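DNA translocase coupling protein (Clostridium perfringens, PDB 6O1W) probably binds DNA and ATP as an FtsK/SpoIIIE-family translocase coupling protein in plasmid conjugation, and is represented here by a large piece holding its P-loop ATPase domain. Local coordinates at residues A[107-112]-A[125-130]; A[148-153]-A[230-235]; A[156-161]-A[226-231]. All coordinates share one frame; numbering follows the deposited sequence.

Contact 1 of 3, residues A[107-112]-A[125-130]; sequences EQEGVV and DLNKSP
The open end of the β-hairpin made by strands 111-116 and 121-125 is where V111 faces D125 as an antiparallel non-hydrogen-bonded pair, their CA atoms 4.3 Å apart. One step further out, L126 N donates to G110 O at 2.8 Å, with an N-H...O angle of 158°. The same oxygen rests on the side chain of L126, whose CB comes within 3.3 Å of G110 O. The D125 carboxylate turns to V111: with CG anti to the backbone N (chi1 -178°), D125 CG lies 4.0 Å from V111 CG2. Q108 reaches out with an extended chain, and its NE2 stops 3.7 Å from D125 OD2, the amide plane almost perpendicular to the carboxylate.

Two tight bends flank this pair. Q108 to V111 form a type II β-turn, in which G110 takes the positive phi. After the strand, D125 OD1 accepts from N127 N at 2.9 Å in an Asx turn, the donor arriving from above the carboxylate plane, while D125 O receives both K128 N and S129 N. K128 NZ makes a long salt bridge to D125 OD2. The hairpin end is tied into the P-loop NTPase core through Q156, which hydrogen-bonds to G110 N and V111 O, and through E109, salt-bridged to R228. V112 CG1 and L126 CD1 stand 4.4 Å apart and both side chains pack on L153 of helix 142-155.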
loop_
_atom_site.group_PDB
_atom_site.type_symbol
_atom_site.label_atom_id
_atom_site.label_comp_id
_atom_site.label_asym_id
_atom_site.label_seq_id
_atom_site.Cartn_x
_atom_site.Cartn_y
_atom_site.Cartn_z
ATOM N N GLU A 107 -17.068 -8.646 -9.295
ATOM C CA GLU A 107 -17.893 -9.836 -9.491
ATOM C C GLU A 107 -17.028 -11.077 -9.341
ATOM O O GLU A 107 -17.449 -12.069 -8.726
ATOM C CB GLU A 107 -18.601 -9.774 -10.871
ATOM C CG GLU A 107 -17.697 -9.497 -12.079
ATOM C CD GLU A 107 -17.411 -8.059 -12.501
ATOM O OE1 GLU A 107 -17.459 -7.145 -11.644
ATOM O OE2 GLU A 107 -17.118 -7.853 -13.702
ATOM N N GLN A 108 -15.777 -10.983 -9.823
ATOM C CA GLN A 108 -14.803 -12.055 -9.753
ATOM C C GLN A 108 -14.304 -12.251 -8.311
ATOM O O GLN A 108 -13.709 -11.344 -7.722
ATOM C CB GLN A 108 -13.648 -11.772 -10.713
ATOM C CG GLN A 108 -12.892 -13.022 -11.158
ATOM C CD GLN A 108 -11.708 -12.664 -12.010
ATOM O OE1 GLN A 108 -11.792 -11.852 -12.935
ATOM N NE2 GLN A 108 -10.570 -13.257 -11.712
ATOM N N GLU A 109 -14.582 -13.436 -7.743
ATOM C CA GLU A 109 -14.189 -13.823 -6.387
ATOM C C GLU A 109 -12.661 -13.721 -6.266
ATOM O O GLU A 109 -11.956 -14.163 -7.166
ATOM C CB GLU A 109 -14.680 -15.275 -6.103
ATOM C CG GLU A 109 -14.607 -15.695 -4.645
ATOM C CD GLU A 109 -13.233 -16.015 -4.073
ATOM O OE1 GLU A 109 -12.377 -16.558 -4.809
ATOM O OE2 GLU A 109 -13.011 -15.705 -2.880
ATOM N N GLY A 110 -12.171 -13.131 -5.184
ATOM C CA GLY A 110 -10.732 -12.987 -4.961
ATOM C C GLY A 110 -10.097 -11.745 -5.555
ATOM O O GLY A 110 -8.922 -11.475 -5.307
ATOM N N VAL A 111 -10.858 -10.977 -6.332
ATOM C CA VAL A 111 -10.392 -9.731 -6.942
ATOM C C VAL A 111 -10.879 -8.597 -6.053
ATOM O O VAL A 111 -12.084 -8.505 -5.748
ATOM C CB VAL A 111 -10.841 -9.526 -8.434
ATOM C CG1 VAL A 111 -10.328 -8.197 -8.992
ATOM C CG2 VAL A 111 -10.347 -10.660 -9.324
ATOM N N VAL A 112 -9.931 -7.738 -5.637
ATOM C CA VAL A 112 -10.204 -6.560 -4.819
ATOM C C VAL A 112 -9.683 -5.281 -5.503
ATOM O O VAL A 112 -8.753 -5.345 -6.300
ATOM C CB VAL A 112 -9.693 -6.725 -3.350
ATOM C CG1 VAL A 112 -10.282 -7.989 -2.701
ATOM C CG2 VAL A 112 -8.164 -6.736 -3.273
ATOM N N ASP A 125 -5.689 -9.392 -7.752
ATOM C CA ASP A 125 -6.287 -10.725 -7.864
ATOM C C ASP A 125 -5.541 -11.620 -6.874
ATOM O O ASP A 125 -4.415 -12.071 -7.135
ATOM C CB ASP A 125 -6.182 -11.280 -9.290
ATOM C CG ASP A 125 -6.836 -12.651 -9.470
ATOM O OD1 ASP A 125 -7.160 -13.296 -8.449
ATOM O OD2 ASP A 125 -7.023 -13.075 -10.631
ATOM N N LEU A 126 -6.184 -11.876 -5.726
ATOM C CA LEU A 126 -5.615 -12.680 -4.654
ATOM C C LEU A 126 -5.273 -14.106 -5.079
ATOM O O LEU A 126 -4.399 -14.694 -4.455
ATOM C CB LEU A 126 -6.507 -12.653 -3.402
ATOM C CG LEU A 126 -6.726 -11.270 -2.761
ATOM C CD1 LEU A 126 -7.626 -11.386 -1.623
ATOM C CD2 LEU A 126 -5.421 -10.663 -2.286
ATOM N N ASN A 127 -5.851 -14.622 -6.198
ATOM C CA ASN A 127 -5.478 -15.952 -6.727
ATOM C C ASN A 127 -4.075 -15.927 -7.394
ATOM O O ASN A 127 -3.462 -16.977 -7.567
ATOM C CB ASN A 127 -6.552 -16.476 -7.718
ATOM C CG ASN A 127 -7.898 -16.724 -7.066
ATOM O OD1 ASN A 127 -8.940 -16.211 -7.487
ATOM N ND2 ASN A 127 -7.905 -17.485 -5.998
ATOM N N LYS A 128 -3.566 -14.733 -7.742
ATOM C CA LYS A 128 -2.259 -14.538 -8.398
ATOM C C LYS A 128 -1.193 -13.957 -7.465
ATOM O O LYS A 128 -0.045 -14.397 -7.502
ATOM C CB LYS A 128 -2.430 -13.653 -9.639
ATOM C CG LYS A 128 -3.240 -14.358 -10.733
ATOM C CD LYS A 128 -3.752 -13.423 -11.806
ATOM C CE LYS A 128 -4.432 -14.217 -12.904
ATOM N NZ LYS A 128 -5.120 -13.340 -13.891
ATOM N N SER A 129 -1.586 -13.001 -6.600
ATOM C CA SER A 129 -0.690 -12.313 -5.656
ATOM C C SER A 129 -1.433 -12.378 -4.311
ATOM O O SER A 129 -2.329 -11.584 -4.050
ATOM C CB SER A 129 -0.418 -10.901 -6.149
ATOM O OG SER A 129 -1.643 -10.206 -6.307
ATOM N N PRO A 130 -1.179 -13.467 -3.543
ATOM C CA PRO A 130 -2.057 -13.788 -2.402
ATOM C C PRO A 130 -1.913 -12.980 -1.119
ATOM O O PRO A 130 -2.821 -13.063 -0.278
ATOM C CB PRO A 130 -1.754 -15.274 -2.133
ATOM C CG PRO A 130 -0.354 -15.484 -2.644
ATOM C CD PRO A 130 -0.206 -14.556 -3.811
#

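Contact 2 of 3, residues A[148-153]-A[230-235]; sequences CILWQL and IVVIDE
I230 pushes its CD1 methyl among I149, L150 and L153 of helix 142-155, the helix that follows the P-loop in this P-loop NTPase fold and packs on the parallel part of the central sheet. The tightest point is L153 CD1 against I230 CD1 at 3.4 Å, shorter than usual van der Waals contact. From the next turn back, L150 contributes its CA, 3.8 Å from I230 CD1, and I149 CG2 touches the same methyl from 4.2 Å. The isoleucine reaches this far because CG1 is anti to the backbone N (chi1 -177°) and the chain stays extended beyond it. Its other branch, CG2, is met by L150 CD1 at 3.8 Å. L150 CD1 also lies 4.1 Å from CG2 of V232, the next strand residue that points toward the helix, so one methyl spans two positions of the strand.

The contact is wholly apolar and buried. Helix 148-153 runs nearly antiparallel to strand 230-233, at 163° between their directions and 9.8 Å between axes. The full helix links strand 132-135 to the parallel strand 159-163 and packs over strand 229-233 on the way. In the next shell, A160 and M162 of strand 159-163 touch L150, C275 of strand 272-278 touches both I149 and I230, and V112 and L126 touch L153. The strand ends at I233 and is followed by D234 and E235, a pattern consistent with a Walker B motif. S143 belongs to the predicted ATP site, and D234 OD1 makes a weak hydrogen bond with S143 OG.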
loop_
_atom_site.group_PDB
_atom_site.type_symbol
_atom_site.label_atom_id
_atom_site.label_comp_id
_atom_site.label_asym_id
_atom_site.label_seq_id
_atom_site.Cartn_x
_atom_site.Cartn_y
_atom_site.Cartn_z
ATOM N N CYS A 148 -10.934 -1.976 3.989
ATOM C CA CYS A 148 -11.609 -1.869 2.682
ATOM C C CYS A 148 -11.479 -3.199 1.919
ATOM O O CYS A 148 -12.441 -3.663 1.332
ATOM C CB CYS A 148 -11.001 -0.726 1.874
ATOM S SG CYS A 148 -11.888 -0.370 0.350
ATOM N N ILE A 149 -10.280 -3.793 1.911
ATOM C CA ILE A 149 -10.004 -5.107 1.298
ATOM C C ILE A 149 -10.844 -6.171 2.031
ATOM O O ILE A 149 -11.477 -6.991 1.383
ATOM C CB ILE A 149 -8.491 -5.444 1.373
ATOM C CG1 ILE A 149 -7.683 -4.506 0.422
ATOM C CG2 ILE A 149 -8.241 -6.960 1.035
ATOM C CD1 ILE A 149 -6.231 -4.481 0.696
ATOM N N LEU A 150 -10.844 -6.134 3.384
ATOM C CA LEU A 150 -11.585 -7.061 4.240
ATOM C C LEU A 150 -13.068 -7.043 3.901
ATOM O O LEU A 150 -13.658 -8.106 3.738
ATOM C CB LEU A 150 -11.360 -6.691 5.724
ATOM C CG LEU A 150 -12.189 -7.423 6.789
ATOM C CD1 LEU A 150 -11.936 -8.987 6.738
ATOM C CD2 LEU A 150 -11.885 -6.853 8.187
ATOM N N TRP A 151 -13.664 -5.837 3.797
ATOM C CA TRP A 151 -15.075 -5.622 3.464
ATOM C C TRP A 151 -15.446 -6.277 2.120
ATOM O O TRP A 151 -16.429 -7.010 2.036
ATOM C CB TRP A 151 -15.358 -4.108 3.425
ATOM C CG TRP A 151 -16.759 -3.806 2.985
ATOM C CD1 TRP A 151 -17.145 -3.283 1.784
ATOM C CD2 TRP A 151 -17.970 -4.171 3.675
ATOM N NE1 TRP A 151 -18.519 -3.193 1.728
ATOM C CE2 TRP A 151 -19.052 -3.748 2.871
ATOM C CE3 TRP A 151 -18.242 -4.764 4.924
ATOM C CZ2 TRP A 151 -20.387 -3.896 3.269
ATOM C CZ3 TRP A 151 -19.566 -4.930 5.312
ATOM C CH2 TRP A 151 -20.622 -4.509 4.484
ATOM N N GLN A 152 -14.611 -6.066 1.102
ATOM C CA GLN A 152 -14.775 -6.630 -0.236
ATOM C C GLN A 152 -14.812 -8.152 -0.196
ATOM O O GLN A 152 -15.750 -8.745 -0.735
ATOM C CB GLN A 152 -13.674 -6.118 -1.190
ATOM C CG GLN A 152 -13.826 -4.619 -1.474
ATOM C CD GLN A 152 -12.741 -4.042 -2.344
ATOM O OE1 GLN A 152 -11.949 -3.193 -1.942
ATOM N NE2 GLN A 152 -12.684 -4.483 -3.553
ATOM N N LEU A 153 -13.853 -8.768 0.519
ATOM C CA LEU A 153 -13.791 -10.216 0.680
ATOM C C LEU A 153 -14.933 -10.776 1.517
ATOM O O LEU A 153 -15.432 -11.850 1.188
ATOM C CB LEU A 153 -12.431 -10.666 1.209
ATOM C CG LEU A 153 -11.285 -10.334 0.259
ATOM C CD1 LEU A 153 -9.944 -10.607 0.916
ATOM C CD2 LEU A 153 -11.467 -11.051 -1.103
ATOM N N ILE A 230 -9.429 -14.855 5.004
ATOM C CA ILE A 230 -8.652 -13.619 5.049
ATOM C C ILE A 230 -8.171 -13.377 6.478
ATOM O O ILE A 230 -8.944 -13.475 7.431
ATOM C CB ILE A 230 -9.347 -12.388 4.395
ATOM C CG1 ILE A 230 -8.391 -11.134 4.433
ATOM C CG2 ILE A 230 -10.758 -12.126 4.968
ATOM C CD1 ILE A 230 -8.980 -9.785 4.107
ATOM N N VAL A 231 -6.878 -13.136 6.624
ATOM C CA VAL A 231 -6.238 -12.913 7.919
ATOM C C VAL A 231 -5.704 -11.487 7.908
ATOM O O VAL A 231 -4.820 -11.168 7.119
ATOM C CB VAL A 231 -5.114 -13.941 8.192
ATOM C CG1 VAL A 231 -4.574 -13.799 9.615
ATOM C CG2 VAL A 231 -5.578 -15.369 7.915
ATOM N N VAL A 232 -6.245 -10.643 8.762
ATOM C CA VAL A 232 -5.849 -9.240 8.803
ATOM C C VAL A 232 -5.007 -9.039 10.032
ATOM O O VAL A 232 -5.472 -9.300 11.136
ATOM C CB VAL A 232 -7.063 -8.266 8.760
ATOM C CG1 VAL A 232 -6.595 -6.798 8.678
ATOM C CG2 VAL A 232 -7.993 -8.593 7.603
ATOM N N ILE A 233 -3.767 -8.614 9.841
ATOM C CA ILE A 233 -2.854 -8.370 10.948
ATOM C C ILE A 233 -2.711 -6.860 10.968
ATOM O O ILE A 233 -2.103 -6.276 10.065
ATOM C CB ILE A 233 -1.511 -9.137 10.719
ATOM C CG1 ILE A 233 -1.747 -10.687 10.698
ATOM C CG2 ILE A 233 -0.437 -8.712 11.722
ATOM C CD1 ILE A 233 -0.606 -11.510 10.108
ATOM N N ASP A 234 -3.314 -6.224 11.970
ATOM C CA ASP A 234 -3.287 -4.766 12.120
ATOM C C ASP A 234 -1.872 -4.228 12.252
ATOM O O ASP A 234 -1.566 -3.192 11.666
ATOM C CB ASP A 234 -4.129 -4.317 13.323
ATOM C CG ASP A 234 -4.248 -2.798 13.413
ATOM O OD1 ASP A 234 -5.011 -2.206 12.596
ATOM O OD2 ASP A 234 -3.567 -2.200 14.279
ATOM N N GLU A 235 -0.994 -4.936 12.996
ATOM C CA GLU A 235 0.364 -4.450 13.163
ATOM C C GLU A 235 1.314 -5.606 13.232
ATOM O O GLU A 235 1.279 -6.371 14.208
ATOM C CB GLU A 235 0.460 -3.493 14.388
ATOM C CG GLU A 235 1.865 -2.970 14.700
ATOM C CD GLU A 235 2.611 -2.422 13.494
ATOM O OE1 GLU A 235 2.182 -1.377 12.946
ATOM O OE2 GLU A 235 3.598 -3.069 13.071
#

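Contact 3 of 3, residues A[156-161]-A[226-231]; sequences QGAIAY and LKRIIV. With BGC (beta-D-glucopyranose), chain E.
With CG anti to its own carbonyl carbon (chi1 -67°), Y161 sends its ring out from the strand past I229, which offers CG2, the branch that stands anti to the backbone N. The methyl meets the ring at its edge, in plane, with I229 CG2 3.6 Å from Y161 CD2. Glucose O1 lies near the same plane at the ring's outer end, 2.7 Å from Y161 OH; Q180 also holds this sugar by a hydrogen bond. L191 and Y194 of helix 185-209 pack on the tyrosine.

Strands 159-163 and 229-233 are parallel neighbours in the central sheet of the P-loop NTPase core, their short segments turned 20° from each other. I159 donates through N to R228 O at 2.9 Å and accepts through O from I230 N at 2.8 Å, while Y161 N closes on I230 O at 2.9 Å. I159, I229, Y161 and V231 share one face, where helix 185-209 touches Y161, I229 and V231. On the opposite face A160 CB meets I230 CG2 at 3.9 Å, with L150 packed on A160.

Before the strand, G157 ends helix 142-155 in a Schellman motif, with A158 N bonded to L153 O. Here I159 CD1 lies 3.8 Å from K227 CB, the two side chains crossing at about a right angle, and a water links G157 O to K227 NZ. R228 bends at chi3, and besides its bridge to E109 its NH1 is hydrogen-bonded to OD1 of N273.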
loop_
_atom_site.group_PDB
_atom_site.type_symbol
_atom_site.label_atom_id
_atom_site.label_comp_id
_atom_site.label_asym_id
_atom_site.label_seq_id
_atom_site.Cartn_x
_atom_site.Cartn_y
_atom_site.Cartn_z
ATOM N N GLN A 156 -17.764 -11.125 -0.659
ATOM C CA GLN A 156 -17.636 -12.249 -1.611
ATOM C C GLN A 156 -17.757 -13.572 -0.890
ATOM O O GLN A 156 -17.583 -14.611 -1.512
ATOM C CB GLN A 156 -16.334 -12.194 -2.414
ATOM C CG GLN A 156 -16.219 -10.926 -3.252
ATOM C CD GLN A 156 -14.884 -10.742 -3.904
ATOM O OE1 GLN A 156 -13.957 -11.526 -3.725
ATOM N NE2 GLN A 156 -14.766 -9.702 -4.699
ATOM N N GLY A 157 -18.069 -13.534 0.407
ATOM C CA GLY A 157 -18.281 -14.750 1.196
ATOM C C GLY A 157 -17.076 -15.311 1.929
ATOM O O GLY A 157 -17.146 -16.436 2.430
ATOM N N ALA A 158 -15.963 -14.558 2.020
ATOM C CA ALA A 158 -14.774 -15.079 2.729
ATOM C C ALA A 158 -14.996 -15.153 4.246
ATOM O O ALA A 158 -15.865 -14.445 4.782
ATOM C CB ALA A 158 -13.562 -14.195 2.452
ATOM N N ILE A 159 -14.211 -16.030 4.910
ATOM C CA ILE A 159 -14.105 -16.220 6.362
ATOM C C ILE A 159 -13.000 -15.234 6.783
ATOM O O ILE A 159 -11.964 -15.175 6.123
ATOM C CB ILE A 159 -13.687 -17.694 6.742
ATOM C CG1 ILE A 159 -14.806 -18.689 6.400
ATOM C CG2 ILE A 159 -13.315 -17.819 8.239
ATOM C CD1 ILE A 159 -14.334 -20.171 6.301
ATOM N N ALA A 160 -13.163 -14.570 7.931
ATOM C CA ALA A 160 -12.174 -13.607 8.391
ATOM C C ALA A 160 -11.636 -13.837 9.768
ATOM O O ALA A 160 -12.373 -14.206 10.677
ATOM C CB ALA A 160 -12.758 -12.203 8.298
ATOM N N TYR A 161 -10.345 -13.532 9.937
ATOM C CA TYR A 161 -9.633 -13.588 11.207
ATOM C C TYR A 161 -8.892 -12.269 11.343
ATOM O O TYR A 161 -8.237 -11.819 10.399
ATOM C CB TYR A 161 -8.674 -14.773 11.289
ATOM C CG TYR A 161 -9.393 -16.096 11.318
ATOM C CD1 TYR A 161 -9.999 -16.560 12.485
ATOM C CD2 TYR A 161 -9.437 -16.907 10.196
ATOM C CE1 TYR A 161 -10.629 -17.805 12.523
ATOM C CE2 TYR A 161 -10.124 -18.113 10.203
ATOM C CZ TYR A 161 -10.720 -18.560 11.368
ATOM O OH TYR A 161 -11.403 -19.746 11.340
ATOM N N LEU A 226 -14.674 -25.261 0.052
ATOM C CA LEU A 226 -13.649 -24.614 0.865
ATOM C C LEU A 226 -13.819 -23.120 0.598
ATOM O O LEU A 226 -14.012 -22.712 -0.538
ATOM C CB LEU A 226 -12.227 -25.057 0.450
ATOM C CG LEU A 226 -11.887 -26.528 0.590
ATOM C CD1 LEU A 226 -10.537 -26.827 -0.077
ATOM C CD2 LEU A 226 -11.845 -26.941 2.037
ATOM N N LYS A 227 -13.802 -22.330 1.635
ATOM C CA LYS A 227 -13.975 -20.891 1.501
ATOM C C LYS A 227 -12.646 -20.178 1.629
ATOM O O LYS A 227 -11.771 -20.624 2.386
ATOM C CB LYS A 227 -14.917 -20.389 2.599
ATOM C CG LYS A 227 -16.349 -20.952 2.531
ATOM C CD LYS A 227 -17.270 -20.172 3.469
ATOM C CE LYS A 227 -18.681 -20.706 3.503
ATOM N NZ LYS A 227 -19.458 -20.306 2.297
ATOM N N ARG A 228 -12.517 -19.024 0.937
ATOM C CA ARG A 228 -11.357 -18.145 1.096
ATOM C C ARG A 228 -11.274 -17.707 2.571
ATOM O O ARG A 228 -12.298 -17.374 3.165
ATOM C CB ARG A 228 -11.491 -16.890 0.200
ATOM C CG ARG A 228 -10.285 -15.941 0.327
ATOM C CD ARG A 228 -10.227 -14.835 -0.727
ATOM N NE ARG A 228 -10.378 -15.388 -2.070
ATOM C CZ ARG A 228 -9.424 -15.983 -2.767
ATOM N NH1 ARG A 228 -8.190 -16.063 -2.286
ATOM N NH2 ARG A 228 -9.696 -16.521 -3.944
ATOM N N ILE A 229 -10.077 -17.745 3.150
ATOM C CA ILE A 229 -9.815 -17.260 4.497
ATOM C C ILE A 229 -8.960 -15.971 4.404
ATOM O O ILE A 229 -7.886 -15.995 3.801
ATOM C CB ILE A 229 -9.115 -18.326 5.392
ATOM C CG1 ILE A 229 -10.043 -19.548 5.639
ATOM C CG2 ILE A 229 -8.686 -17.690 6.722
ATOM C CD1 ILE A 229 -9.320 -20.832 6.159
ATOM N N ILE A 230 -9.429 -14.855 5.004
ATOM C CA ILE A 230 -8.652 -13.619 5.049
ATOM C C ILE A 230 -8.171 -13.377 6.478
ATOM O O ILE A 230 -8.944 -13.475 7.431
ATOM C CB ILE A 230 -9.347 -12.388 4.395
ATOM C CG1 ILE A 230 -8.391 -11.134 4.433
ATOM C CG2 ILE A 230 -10.758 -12.126 4.968
ATOM C CD1 ILE A 230 -8.980 -9.785 4.107
ATOM N N VAL A 231 -6.878 -13.136 6.624
ATOM C CA VAL A 231 -6.238 -12.913 7.919
ATOM C C VAL A 231 -5.704 -11.487 7.908
ATOM O O VAL A 231 -4.820 -11.168 7.119
ATOM C CB VAL A 231 -5.114 -13.941 8.192
ATOM C CG1 VAL A 231 -4.574 -13.799 9.615
ATOM C CG2 VAL A 231 -5.578 -15.369 7.915
HETATM C C2 BGC E . -11.844 -22.562 14.088
HETATM C C3 BGC E . -11.248 -23.534 15.099
HETATM C C4 BGC E . -9.853 -23.074 15.505
HETATM C C5 BGC E . -9.902 -21.635 16.013
HETATM C C6 BGC E . -8.534 -21.065 16.303
HETATM C C1 BGC E . -11.844 -21.155 14.680
HETATM O O1 BGC E . -12.382 -20.255 13.772
HETATM O O2 BGC E . -13.166 -22.958 13.744
HETATM O O3 BGC E . -11.208 -24.846 14.551
HETATM O O4 BGC E . -9.319 -23.912 16.523
HETATM O O5 BGC E . -10.507 -20.785 15.023
HETATM O O6 BGC E . -8.626 -19.711 16.719
HETATM O O HOH W 1 -18.323 -18.504 0.457
#

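Overall arrangement
All three contacts lie in the FtsK/SpoIIIE-family P-loop NTPase region and reach one mixed sheet. Contact 1 closes first along the chain, at the edge hairpin; contacts 2 and 3 then both end on strand 229-233 and share I230 and V231. Their centres are about 13 Å (1 and 2), 12 Å (1 and 3) and 10 Å (2 and 3) apart. Helix 142-155, which supplies contact 2, leads directly into strand 159-163 of contact 3. Contact 1 meets contact 2 by packing and contact 3 mainly by polar contacts, so helix 142-155, the turn after it and R228 before strand 229-233 join the hairpin to the parallel core that carries the ATP-binding P-loop.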